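Local coordinates for protein Protease/Reverse transcriptase/ribonuclease H (Eastern chimpanzee simian foamy virus, PDB 7KSF) that copies RNA and DNA templates into DNA, cleaves the RNA of RNA-DNA hybrids, and carries the aspartic protease domain probably responsible for processing viral polyproteins, at residues Ala23-Ile28 / Glu68-Ala73; Thr196-Val201 / Met210-Arg215; Glu216-Ile221 / Gly283-Pro288; Gly590-Asp595 / Met612-Ala617; Pro657-Val662 / Lys709-Ile714. The protein carries 1 engineered substitution. All blocks are in the same frame, centred on the assembly; numbering follows the deposited sequence.

How the contacts relate
The five contacts sample three enzymatic modules of one polypeptide and show how local pairing builds domains that remain far apart. Contact 1, in the protease, stands alone: its centre is about 40 Å from that of contact 2 and about 72 Å from that of contact 4, on the opposite side of the chain's centre. Contacts 2 and 3 follow each other in the polymerase and touch, Tyr214 CB lying 3.1 Å from Gly283 O. Contacts 4 and 5 share the RNase H sheet, where Phe592 N meets Leu661 O at 2.7 Å. The calcium ion lies at the end of contact 4, about 3 Å from the side chain of Asp595, but about 13 Å from that of Val662 in contact 5.

Contact 1: Ala23-Ile28 / Glu68-Ala73; sequences ATITCI and EAEVIA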
# COMPACT_ATOMS: atom_id res chain seq x y z
N ALA A 23 9.91 41.39 11.93
CA ALA A 23 10.52 42.40 12.77
C ALA A 23 9.85 42.53 14.13
O ALA A 23 10.34 43.29 14.98
CB ALA A 23 10.51 43.76 12.06
N THR A 24 8.74 41.82 14.36
CA THR A 24 8.06 41.88 15.64
C THR A 24 8.97 41.33 16.75
O THR A 24 9.92 40.59 16.50
CB THR A 24 6.75 41.10 15.59
OG1 THR A 24 7.00 39.79 15.06
CG2 THR A 24 5.74 41.81 14.71
N ILE A 25 8.65 41.72 17.98
CA ILE A 25 9.50 41.40 19.13
C ILE A 25 9.32 39.95 19.53
O ILE A 25 8.48 39.23 18.97
CB ILE A 25 9.20 42.34 20.31
CG1 ILE A 25 7.75 42.20 20.76
CG2 ILE A 25 9.52 43.78 19.94
CD1 ILE A 25 7.45 42.92 22.05
N THR A 26 10.10 39.51 20.51
CA THR A 26 10.13 38.11 20.89
C THR A 26 8.89 37.73 21.69
O THR A 26 8.50 38.43 22.64
CB THR A 26 11.39 37.81 21.71
OG1 THR A 26 12.54 37.94 20.88
CG2 THR A 26 11.34 36.40 22.29
N CYS A 27 8.25 36.64 21.29
CA CYS A 27 7.12 36.07 22.02
C CYS A 27 7.62 35.04 23.02
O CYS A 27 8.66 34.40 22.82
CB CYS A 27 6.11 35.43 21.07
SG CYS A 27 5.27 36.58 19.97
N ILE A 28 6.86 34.87 24.10
CA ILE A 28 7.23 33.96 25.17
C ILE A 28 5.96 33.23 25.62
O ILE A 28 4.88 33.84 25.63
CB ILE A 28 7.90 34.71 26.33
CG1 ILE A 28 9.36 35.02 25.98
CG2 ILE A 28 7.78 33.95 27.66
CD1 ILE A 28 10.18 35.58 27.14
N GLU A 68 18.76 39.27 27.18
CA GLU A 68 17.77 40.21 27.69
C GLU A 68 17.02 40.82 26.52
O GLU A 68 17.65 41.27 25.55
CB GLU A 68 18.43 41.30 28.52
CG GLU A 68 19.21 40.80 29.73
CD GLU A 68 19.86 41.92 30.50
OE1 GLU A 68 19.79 43.08 30.04
OE2 GLU A 68 20.43 41.65 31.58
N ALA A 69 15.69 40.83 26.60
CA ALA A 69 14.91 41.33 25.48
C ALA A 69 13.53 41.77 25.97
O ALA A 69 13.02 41.29 26.98
CB ALA A 69 14.77 40.27 24.38
N GLU A 70 12.95 42.70 25.21
CA GLU A 70 11.57 43.13 25.42
C GLU A 70 10.64 42.13 24.75
O GLU A 70 10.75 41.89 23.54
CB GLU A 70 11.37 44.54 24.86
CG GLU A 70 9.93 44.97 24.74
CD GLU A 70 9.78 46.29 24.00
OE1 GLU A 70 10.81 46.81 23.52
OE2 GLU A 70 8.64 46.80 23.90
N VAL A 71 9.71 41.56 25.52
CA VAL A 71 8.92 40.42 25.06
C VAL A 71 7.44 40.66 25.32
O VAL A 71 7.05 41.47 26.16
CB VAL A 71 9.37 39.10 25.72
CG1 VAL A 71 10.79 38.75 25.31
CG2 VAL A 71 9.25 39.20 27.23
N ILE A 72 6.62 39.92 24.58
CA ILE A 72 5.18 39.81 24.83
C ILE A 72 4.88 38.35 25.14
O ILE A 72 5.80 37.54 25.30
CB ILE A 72 4.33 40.29 23.65
CG1 ILE A 72 4.61 39.46 22.40
CG2 ILE A 72 4.61 41.76 23.36
CD1 ILE A 72 3.65 39.76 21.27
N ALA A 73 3.60 38.00 25.20
CA ALA A 73 3.18 36.65 25.50
C ALA A 73 2.99 35.84 24.21
O ALA A 73 3.01 36.37 23.10
CB ALA A 73 1.89 36.66 26.32
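Peptide groups are the flat elements where Thr26 meets Ile72, since neither segment offers a ring. Ile72 N donates to Thr26 O at 3.1 Å (157°). Above and below this junction the side chains part. Thr26 and Val71 lie side by side on one face, Thr26 CB 3.8 Å from Val71 CG1, while Cys27 and Ile72 occupy the other, where Cys27 SG rests against both CG1 and CD1 of Ile72. Farther along, Ile28 N reaches Ile72 O in a bond that is weak and bent.

Three isoleucines supply most of the apolar touching. Ile72 holds CG1 between its own backbone N and carbonyl carbon (chi1 61°), which sends CG1 along the cysteine sulfur and turns CG2 to Ile25, whose CD1 comes obliquely against it. Ile28 CD1 faces both methyls of Val71, 3.7 Å from CG1 and from CG2, the two side chains crossing at a slant. Ile28 also packs on Val58 of the strand 52-62.

Residues 26-28 and 68-73 run in broadly the same direction, 48° apart and only loosely paired, on strands 26-29 and 65-74 of a curled sheet consistent with the retroviral aspartic protease fold, in which the first of them follows the active-site loop. The buried hydroxyl of Thr26 turns to Asp85 and to Ser82 N. The chemistry is therefore divided: one sound backbone bond sets the junction, aliphatic groups and one sulfur make up most of the rest, and the threonine's polarity is spent on a neighbouring loop.

Contact 2: Thr196-Val201 / Met210-Arg215; sequences TPVYPV and MVLDYR
Thr196 and Pro197 pack closely against Asp213 and Tyr214, where the contact is buried. Asp213 N donates to Pro197 O at 3.0 Å. Thr196 places CG2 anti to its backbone N (chi1 -73° for OG1), bringing that methyl against Asp213 O, 3.3 Å away, while OG1 lies at the edge of the Tyr214 ring. Leu212 CB lies above one face of that ring, toward its rim. Val198, Met210 and Leu212 share one sheet face, with Val198 CB 4.0 Å from Leu212 CD2; Met210 and Leu212 extend this layer to Trp277, Met210 also to helix 171-184.

Strands 198-202 and 208-212 form an antiparallel beta hairpin, matching by sequence the fingers hairpin that in HIV-1 reverse transcriptase lies over the incoming nucleotide. Tyr199 and Val211 are its central hydrogen-bonded pair, although the modelled separations are doubtfully short.

The Tyr199-Val211 face is the more solvent-accessible one, though its side chains still touch. Val201 CG2 meets Val211 CG2 at 3.7 Å, crossing at about a right angle. Asp213 links the two parts, its buried CB reaching the edge of the partly exposed Tyr199 ring, whose plane stands 69° from the carboxylate; OD1 pairs with Arg215 NE at 2.7 Å.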
# COMPACT_ATOMS: atom_id res chain seq x y z
N THR A 196 4.26 3.86 29.08
CA THR A 196 3.71 3.07 27.99
C THR A 196 4.75 2.09 27.47
O THR A 196 5.92 2.46 27.28
CB THR A 196 3.25 3.99 26.85
OG1 THR A 196 2.04 4.66 27.23
CG2 THR A 196 2.98 3.19 25.58
N PRO A 197 4.38 0.83 27.25
CA PRO A 197 5.33 -0.12 26.68
C PRO A 197 5.69 0.25 25.25
O PRO A 197 4.88 0.78 24.50
CB PRO A 197 4.58 -1.46 26.73
CG PRO A 197 3.46 -1.24 27.68
CD PRO A 197 3.09 0.20 27.54
N VAL A 198 6.94 -0.04 24.89
CA VAL A 198 7.46 0.22 23.55
C VAL A 198 7.91 -1.10 22.94
O VAL A 198 8.50 -1.94 23.63
CB VAL A 198 8.62 1.25 23.58
CG1 VAL A 198 9.78 0.74 24.43
CG2 VAL A 198 9.08 1.58 22.17
N TYR A 199 7.60 -1.29 21.66
CA TYR A 199 7.92 -2.52 20.95
C TYR A 199 8.64 -2.20 19.65
O TYR A 199 8.33 -1.20 18.99
CB TYR A 199 6.64 -3.31 20.63
CG TYR A 199 5.93 -3.84 21.85
CD1 TYR A 199 6.28 -5.06 22.41
CD2 TYR A 199 4.91 -3.11 22.44
CE1 TYR A 199 5.62 -5.54 23.52
CE2 TYR A 199 4.25 -3.59 23.56
CZ TYR A 199 4.61 -4.80 24.10
OH TYR A 199 3.96 -5.29 25.21
N PRO A 200 9.61 -3.03 19.25
CA PRO A 200 10.27 -2.82 17.96
C PRO A 200 9.80 -3.80 16.89
O PRO A 200 9.60 -4.98 17.17
CB PRO A 200 11.75 -3.04 18.30
CG PRO A 200 11.74 -3.94 19.54
CD PRO A 200 10.32 -4.02 20.07
N VAL A 201 9.62 -3.31 15.67
CA VAL A 201 9.25 -4.17 14.54
C VAL A 201 10.20 -3.88 13.38
O VAL A 201 10.63 -2.74 13.20
CB VAL A 201 7.78 -3.96 14.14
CG1 VAL A 201 6.86 -4.46 15.23
CG2 VAL A 201 7.51 -2.50 13.83
N MET A 210 10.00 1.69 16.05
CA MET A 210 9.40 1.44 17.35
C MET A 210 7.89 1.58 17.29
O MET A 210 7.33 2.29 16.45
CB MET A 210 9.97 2.41 18.40
CG MET A 210 9.51 3.85 18.25
SD MET A 210 10.01 4.89 19.64
CE MET A 210 9.20 6.43 19.22
N VAL A 211 7.21 0.88 18.20
CA VAL A 211 5.76 0.88 18.29
C VAL A 211 5.36 1.04 19.75
O VAL A 211 5.89 0.34 20.62
CB VAL A 211 5.14 -0.40 17.70
CG1 VAL A 211 3.64 -0.42 17.92
CG2 VAL A 211 5.46 -0.51 16.21
N LEU A 212 4.43 1.95 20.02
CA LEU A 212 3.95 2.20 21.37
C LEU A 212 2.64 1.47 21.60
O LEU A 212 1.80 1.37 20.69
CB LEU A 212 3.77 3.69 21.62
CG LEU A 212 5.07 4.49 21.66
CD1 LEU A 212 4.77 5.98 21.73
CD2 LEU A 212 5.93 4.06 22.84
N ASP A 213 2.45 0.96 22.82
CA ASP A 213 1.26 0.21 23.20
C ASP A 213 0.37 1.13 24.02
O ASP A 213 0.45 1.17 25.25
CB ASP A 213 1.64 -1.05 23.96
CG ASP A 213 0.47 -1.97 24.19
OD1 ASP A 213 -0.47 -1.93 23.38
OD2 ASP A 213 0.49 -2.74 25.18
N TYR A 214 -0.50 1.87 23.33
CA TYR A 214 -1.31 2.92 23.95
C TYR A 214 -2.72 2.46 24.30
O TYR A 214 -3.54 3.29 24.69
CB TYR A 214 -1.38 4.13 23.03
CG TYR A 214 -0.24 5.11 23.22
CD1 TYR A 214 0.27 5.36 24.49
CD2 TYR A 214 0.32 5.77 22.14
CE1 TYR A 214 1.30 6.26 24.67
CE2 TYR A 214 1.36 6.67 22.32
CZ TYR A 214 1.84 6.90 23.58
OH TYR A 214 2.88 7.79 23.77
N ARG A 215 -3.02 1.17 24.18
CA ARG A 215 -4.37 0.70 24.48
C ARG A 215 -4.71 0.80 25.96
O ARG A 215 -5.88 0.71 26.32
CB ARG A 215 -4.55 -0.74 23.99
CG ARG A 215 -3.46 -1.70 24.43
CD ARG A 215 -3.50 -2.99 23.61
NE ARG A 215 -2.33 -3.83 23.83
CZ ARG A 215 -2.05 -4.92 23.13
NH1 ARG A 215 -2.86 -5.31 22.15
NH2 ARG A 215 -0.96 -5.63 23.39

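Contact 3: Glu216-Ile221 / Gly283-Pro288; sequences EVNKTI and GFLNSP
Asn218 and Leu285 overlap flank to flank, their side chains running in opposing senses, and the other pairings are arranged around them. The amide of Asn218 reaches along the backbone of the facing loop: ND2 donates to Gly283 O at 3.3 Å, almost perfectly straight (175°) and in the plane of both the amide and the carbonyl. Behind it, Asn218 CB lies 3.7 Å from both CB and CD1 of Leu285.

Ile221 CG2 also lies beside Leu285 CD2, though the modelled position of that leucine methyl is doubtful. The same isoleucine branch meets Asn286 ND2 obliquely. Against Phe284, however, Ile221 stands at about a right angle, with CG1 4.1 Å from CZ. Phe284 extends CG anti to its backbone N (chi1 -178°), carrying the ring between the segments, where Val217 CG1 comes to its edge at 4.3 Å.

Gly283 closes the LPQG sequence typical of retroviral polymerases, and its backbone angles (phi 90°) favour glycine. The contact thus joins this loop, just before the helix 287-299, to the short helix 215-218 that follows the fingers hairpin. Chemically, one straight hydrogen bond from the amide would favour this rotation of Asn218, while aliphatic and aromatic carbons supply the remaining, mainly apolar grip.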
# COMPACT_ATOMS: atom_id res chain seq x y z
N GLU A 216 -3.71 0.99 26.82
CA GLU A 216 -3.98 1.21 28.24
C GLU A 216 -4.47 2.63 28.50
O GLU A 216 -5.30 2.85 29.38
CB GLU A 216 -2.73 0.92 29.07
CG GLU A 216 -2.36 -0.55 29.09
CD GLU A 216 -3.46 -1.41 29.69
OE1 GLU A 216 -4.13 -0.96 30.64
OE2 GLU A 216 -3.66 -2.54 29.20
N VAL A 217 -3.95 3.60 27.74
CA VAL A 217 -4.41 4.98 27.90
C VAL A 217 -5.74 5.19 27.18
O VAL A 217 -6.57 5.99 27.62
CB VAL A 217 -3.34 5.96 27.40
CG1 VAL A 217 -3.70 7.38 27.77
CG2 VAL A 217 -1.98 5.59 27.97
N ASN A 218 -5.97 4.47 26.08
CA ASN A 218 -7.18 4.69 25.30
C ASN A 218 -8.44 4.24 26.04
O ASN A 218 -9.51 4.83 25.85
CB ASN A 218 -7.06 3.98 23.95
CG ASN A 218 -5.85 4.43 23.16
OD1 ASN A 218 -5.32 5.52 23.37
ND2 ASN A 218 -5.39 3.59 22.24
N LYS A 219 -8.33 3.20 26.87
CA LYS A 219 -9.46 2.79 27.70
C LYS A 219 -9.84 3.88 28.70
O LYS A 219 -10.99 3.91 29.16
CB LYS A 219 -9.13 1.49 28.44
CG LYS A 219 -8.21 1.68 29.63
CD LYS A 219 -7.83 0.35 30.27
CE LYS A 219 -6.92 0.56 31.47
NZ LYS A 219 -6.47 -0.73 32.06
N THR A 220 -8.90 4.76 29.05
CA THR A 220 -9.18 5.85 29.97
C THR A 220 -9.81 7.04 29.26
O THR A 220 -10.84 7.56 29.68
CB THR A 220 -7.89 6.28 30.67
OG1 THR A 220 -7.51 5.29 31.64
CG2 THR A 220 -8.08 7.62 31.37
N ILE A 221 -9.16 7.47 28.16
CA ILE A 221 -9.65 8.63 27.36
C ILE A 221 -10.97 8.25 26.67
O ILE A 221 -10.97 7.26 25.91
CB ILE A 221 -8.58 9.07 26.34
CG1 ILE A 221 -7.54 10.00 26.97
CG2 ILE A 221 -9.23 9.70 25.12
CD1 ILE A 221 -6.76 9.36 28.09
N GLY A 283 -0.84 5.60 17.58
CA GLY A 283 -1.40 4.61 18.47
C GLY A 283 -2.27 5.17 19.57
O GLY A 283 -2.89 4.40 20.31
N PHE A 284 -2.33 6.50 19.70
CA PHE A 284 -3.20 7.15 20.67
C PHE A 284 -4.65 7.10 20.20
O PHE A 284 -4.94 6.86 19.02
CB PHE A 284 -2.75 8.61 20.88
CG PHE A 284 -3.56 9.35 21.91
CD1 PHE A 284 -4.49 10.30 21.52
CD2 PHE A 284 -3.38 9.10 23.26
CE1 PHE A 284 -5.23 10.99 22.47
CE2 PHE A 284 -4.12 9.79 24.21
CZ PHE A 284 -5.05 10.73 23.81
N LEU A 285 -5.57 7.32 21.14
CA LEU A 285 -6.99 7.13 20.86
C LEU A 285 -7.52 8.21 19.92
O LEU A 285 -8.19 7.90 18.93
CB LEU A 285 -7.79 7.12 22.16
CG LEU A 285 -9.26 6.73 22.04
CD1 LEU A 285 -9.40 5.36 21.39
CD2 LEU A 285 -9.94 6.75 23.40
N ASN A 286 -7.23 9.48 20.21
CA ASN A 286 -7.80 10.60 19.47
C ASN A 286 -6.86 11.21 18.44
O ASN A 286 -7.25 12.16 17.76
CB ASN A 286 -8.26 11.69 20.44
CG ASN A 286 -9.47 11.27 21.25
OD1 ASN A 286 -10.18 10.34 20.89
ND2 ASN A 286 -9.71 11.97 22.36
N SER A 287 -5.63 10.69 18.32
CA SER A 287 -4.69 11.26 17.35
C SER A 287 -5.19 11.17 15.91
O SER A 287 -5.12 12.18 15.20
CB SER A 287 -3.32 10.59 17.52
OG SER A 287 -2.68 11.04 18.69
N PRO A 288 -5.69 10.03 15.42
CA PRO A 288 -6.19 10.01 14.03
C PRO A 288 -7.36 10.96 13.80
O PRO A 288 -7.44 11.57 12.73
CB PRO A 288 -6.60 8.55 13.82
CG PRO A 288 -5.81 7.79 14.81
CD PRO A 288 -5.72 8.68 16.01

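Contact 4: Gly590-Asp595 / Met612-Ala617; sequences GVFYTD and MGIVHA
Val591 and Ala617 open a ladder of antiparallel backbone hydrogen bonds. Each hydrogen-bonded pair exchanges two: Val591 with Ala617, Tyr593 with Val615, and Asp595 with Gly613. Ala617 N meets Val591 O at 2.7 Å in a nearly straight bond (171°), and Val615 N meets Tyr593 O at 2.9 Å. At the far end Asp595 N to Gly613 O is weak, while Gly613 N to Asp595 O is sound. CA-H...O contacts fill the intervals, among them Phe592 CA to Val615 O at 3.2 Å.

Aromatic contacts come next. Phe592 and His616 share a face of the sheet, ring centroids 4.3 Å apart and planes inclined by 49°; Phe592 CE2 lies over one face of the imidazole, toward its rim. His616 reaches that position with CG anti to its backbone N (chi1 -169°). On the opposite face the Tyr593 ring takes Ala617 CB at its edge, 3.6 Å from CE2, beside Val615 CG1.

Apolar pairs include Val591 CB with Ala617 CB (4.2 Å) and Phe592 CD1 with Ile614 CG2 (4.0 Å); outward, Phe592 and Thr594 lie against the helix 638-654 and Val615 against 727-744. Asp595, near the end of strand 590-597, lies about 3 Å from the calcium ion, whose site includes Gly596 and Glu642, with Asp665 and Asp736 close by. The paired strands thus bring Asp595 to an acidic, metal-binding cluster, as in RNase H enzymes.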
# COMPACT_ATOMS: atom_id res chain seq x y z
N GLY A 590 7.09 -1.44 -23.88
CA GLY A 590 8.02 -2.23 -24.66
C GLY A 590 7.37 -3.41 -25.36
O GLY A 590 6.48 -4.06 -24.81
N VAL A 591 7.82 -3.70 -26.58
CA VAL A 591 7.32 -4.81 -27.37
C VAL A 591 8.50 -5.69 -27.75
O VAL A 591 9.51 -5.19 -28.28
CB VAL A 591 6.56 -4.33 -28.63
CG1 VAL A 591 6.15 -5.52 -29.49
CG2 VAL A 591 5.35 -3.50 -28.23
N PHE A 592 8.39 -6.99 -27.48
CA PHE A 592 9.47 -7.94 -27.71
C PHE A 592 8.99 -8.99 -28.70
O PHE A 592 8.10 -9.79 -28.39
CB PHE A 592 9.92 -8.59 -26.40
CG PHE A 592 10.86 -7.74 -25.60
CD1 PHE A 592 12.23 -7.89 -25.74
CD2 PHE A 592 10.38 -6.79 -24.71
CE1 PHE A 592 13.11 -7.11 -25.00
CE2 PHE A 592 11.25 -6.01 -23.98
CZ PHE A 592 12.62 -6.17 -24.12
N TYR A 593 9.59 -8.99 -29.89
CA TYR A 593 9.33 -10.02 -30.89
C TYR A 593 10.39 -11.11 -30.76
O TYR A 593 11.58 -10.81 -30.67
CB TYR A 593 9.34 -9.44 -32.30
CG TYR A 593 8.33 -8.34 -32.53
CD1 TYR A 593 7.01 -8.63 -32.81
CD2 TYR A 593 8.72 -7.01 -32.48
CE1 TYR A 593 6.09 -7.62 -33.03
CE2 TYR A 593 7.81 -5.99 -32.69
CZ TYR A 593 6.50 -6.30 -32.97
OH TYR A 593 5.58 -5.30 -33.18
N THR A 594 9.95 -12.37 -30.74
CA THR A 594 10.85 -13.50 -30.62
C THR A 594 10.57 -14.51 -31.72
O THR A 594 9.50 -14.51 -32.34
CB THR A 594 10.75 -14.18 -29.25
OG1 THR A 594 9.42 -14.70 -29.08
CG2 THR A 594 11.07 -13.21 -28.14
N ASP A 595 11.55 -15.38 -31.94
CA ASP A 595 11.46 -16.45 -32.92
C ASP A 595 12.65 -17.38 -32.72
O ASP A 595 13.57 -17.08 -31.96
CB ASP A 595 11.43 -15.90 -34.35
CG ASP A 595 11.04 -16.94 -35.38
OD1 ASP A 595 11.94 -17.67 -35.85
OD2 ASP A 595 9.84 -17.04 -35.70
N MET A 612 17.98 -18.28 -32.36
CA MET A 612 16.83 -17.50 -31.92
C MET A 612 17.04 -16.03 -32.25
O MET A 612 18.15 -15.58 -32.53
CB MET A 612 16.59 -17.69 -30.42
CG MET A 612 17.69 -17.11 -29.54
SD MET A 612 17.48 -17.57 -27.81
CE MET A 612 18.73 -16.56 -27.02
N GLY A 613 15.94 -15.28 -32.22
CA GLY A 613 15.99 -13.87 -32.53
C GLY A 613 15.11 -13.04 -31.61
O GLY A 613 13.98 -13.44 -31.31
N ILE A 614 15.61 -11.89 -31.17
CA ILE A 614 14.90 -11.03 -30.23
C ILE A 614 14.94 -9.60 -30.75
O ILE A 614 15.99 -9.13 -31.21
CB ILE A 614 15.50 -11.11 -28.81
CG1 ILE A 614 15.41 -12.54 -28.26
CG2 ILE A 614 14.80 -10.14 -27.87
CD1 ILE A 614 16.63 -13.40 -28.53
N VAL A 615 13.80 -8.92 -30.69
CA VAL A 615 13.67 -7.54 -31.15
C VAL A 615 12.97 -6.73 -30.07
O VAL A 615 11.91 -7.13 -29.58
CB VAL A 615 12.89 -7.45 -32.48
CG1 VAL A 615 12.69 -5.99 -32.88
CG2 VAL A 615 13.61 -8.21 -33.57
N HIS A 616 13.55 -5.59 -29.70
CA HIS A 616 12.94 -4.65 -28.76
C HIS A 616 12.35 -3.50 -29.56
O HIS A 616 13.08 -2.73 -30.18
CB HIS A 616 13.96 -4.15 -27.74
CG HIS A 616 13.35 -3.39 -26.60
ND1 HIS A 616 13.83 -3.48 -25.31
CD2 HIS A 616 12.31 -2.54 -26.55
CE1 HIS A 616 13.11 -2.71 -24.51
NE2 HIS A 616 12.17 -2.13 -25.24
N ALA A 617 11.02 -3.39 -29.54
CA ALA A 617 10.31 -2.37 -30.29
C ALA A 617 9.47 -1.52 -29.35
O ALA A 617 8.89 -2.03 -28.38
CB ALA A 617 9.41 -3.00 -31.36

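Contact 5: Pro657-Val662 / Lys709-Ile714; sequences PGPVLV and KPDITI
Lys709 reaches back along the strand ends to Gly658, and its side chain can be traced atom by atom. CB points toward the facing segment, with CG anti to the backbone N (chi1 178°). CG and CD continue as a straight rod, and the shaft also touches Leu654, at the end of the helix 638-654. CE arrives 3.2 Å from Gly658 O. There the chain bends (chi4 59°), laying NZ beside the glycine peptide, with Pro657 CA 3.8 Å from NZ. NZ thus has a weak hydrogen bond to Gly658 O and a long salt bridge with Asp711 OD2, and lies close to Gly658 N without bonding to it. The carboxylate of Asp711 lies alongside Pro659, its OD1 3.6 Å from Pro659 CB.

Beyond these weak polar contacts the backbones take over. Thr713 N donates to Val660 O at 3.2 Å, and Val662 N to Thr713 O at 2.9 Å with an angle of 171°; Val660 N to Asp711 O is weak. Ile712 lies alongside two valines that point the same way: its CG1 meets Val660 CG2 at 3.7 Å, and its CG2 meets Val662 CG2 at 3.8 Å. On the other face of the sheet Leu661 crosses Thr713 at a slant, CD1 close to its OG1. The valine face is covered by the helix 638-654, while Ile714 packs on 667-683.

Strands 660-664 and 712-716 run parallel, joined through helices 667-683 and 694-708, and complete the 3-2-1-4-5 strand order characteristic of the RNase H fold.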
# COMPACT_ATOMS: atom_id res chain seq x y z
N PRO A 657 10.93 -0.77 -15.85
CA PRO A 657 9.73 -0.86 -15.00
C PRO A 657 8.49 -0.31 -15.69
O PRO A 657 8.22 0.90 -15.63
CB PRO A 657 10.11 -0.02 -13.77
CG PRO A 657 11.10 0.97 -14.30
CD PRO A 657 11.88 0.25 -15.37
N GLY A 658 7.73 -1.18 -16.35
CA GLY A 658 6.53 -0.76 -17.04
C GLY A 658 5.87 -1.90 -17.80
O GLY A 658 6.33 -3.04 -17.79
N PRO A 659 4.76 -1.59 -18.47
CA PRO A 659 4.02 -2.63 -19.22
C PRO A 659 4.76 -3.02 -20.49
O PRO A 659 5.07 -2.17 -21.33
CB PRO A 659 2.68 -1.97 -19.52
CG PRO A 659 2.99 -0.51 -19.55
CD PRO A 659 4.07 -0.29 -18.52
N VAL A 660 5.03 -4.32 -20.64
CA VAL A 660 5.71 -4.85 -21.81
C VAL A 660 4.94 -6.04 -22.34
O VAL A 660 4.08 -6.61 -21.66
CB VAL A 660 7.17 -5.25 -21.50
CG1 VAL A 660 8.01 -4.01 -21.23
CG2 VAL A 660 7.22 -6.19 -20.31
N LEU A 661 5.25 -6.42 -23.57
CA LEU A 661 4.56 -7.51 -24.26
C LEU A 661 5.55 -8.30 -25.08
O LEU A 661 6.27 -7.74 -25.91
CB LEU A 661 3.43 -6.96 -25.15
CG LEU A 661 2.72 -7.95 -26.07
CD1 LEU A 661 2.09 -9.08 -25.28
CD2 LEU A 661 1.67 -7.23 -26.91
N VAL A 662 5.60 -9.62 -24.85
CA VAL A 662 6.48 -10.52 -25.59
C VAL A 662 5.62 -11.35 -26.53
O VAL A 662 4.49 -11.73 -26.21
CB VAL A 662 7.30 -11.42 -24.63
CG1 VAL A 662 8.36 -12.18 -25.40
CG2 VAL A 662 7.92 -10.58 -23.53
N LYS A 709 8.41 -9.76 -11.85
CA LYS A 709 7.67 -8.69 -12.53
C LYS A 709 6.53 -9.32 -13.32
O LYS A 709 6.76 -9.92 -14.38
CB LYS A 709 8.59 -7.88 -13.44
CG LYS A 709 7.88 -6.79 -14.22
CD LYS A 709 8.83 -6.03 -15.13
CE LYS A 709 8.10 -4.94 -15.89
NZ LYS A 709 7.46 -3.96 -14.97
N PRO A 710 5.29 -9.21 -12.83
CA PRO A 710 4.14 -9.76 -13.56
C PRO A 710 3.64 -8.86 -14.67
O PRO A 710 2.64 -9.21 -15.32
CB PRO A 710 3.09 -9.90 -12.46
CG PRO A 710 3.42 -8.80 -11.50
CD PRO A 710 4.91 -8.64 -11.53
N ASP A 711 4.28 -7.72 -14.90
CA ASP A 711 3.80 -6.73 -15.85
C ASP A 711 4.02 -7.20 -17.28
O ASP A 711 3.75 -6.46 -18.24
CB ASP A 711 4.50 -5.39 -15.61
CG ASP A 711 3.67 -4.20 -16.05
OD1 ASP A 711 2.69 -4.40 -16.80
OD2 ASP A 711 4.00 -3.06 -15.66
N ILE A 712 4.50 -8.42 -17.44
CA ILE A 712 4.84 -8.99 -18.74
C ILE A 712 3.66 -9.81 -19.23
O ILE A 712 3.26 -10.79 -18.58
CB ILE A 712 6.11 -9.85 -18.64
CG1 ILE A 712 7.24 -9.06 -17.97
CG2 ILE A 712 6.53 -10.32 -20.02
CD1 ILE A 712 8.50 -9.86 -17.74
N THR A 713 3.12 -9.43 -20.38
CA THR A 713 2.07 -10.17 -21.06
C THR A 713 2.65 -10.89 -22.26
O THR A 713 3.68 -10.49 -22.81
CB THR A 713 0.93 -9.25 -21.49
OG1 THR A 713 1.46 -8.15 -22.25
CG2 THR A 713 0.19 -8.71 -20.28
N ILE A 714 1.98 -11.97 -22.67
CA ILE A 714 2.46 -12.84 -23.74
C ILE A 714 1.32 -13.12 -24.70
O ILE A 714 0.27 -13.64 -24.29
CB ILE A 714 3.03 -14.15 -23.18
CG1 ILE A 714 4.34 -13.88 -22.42
CG2 ILE A 714 3.25 -15.16 -24.30
CD1 ILE A 714 4.98 -15.12 -21.85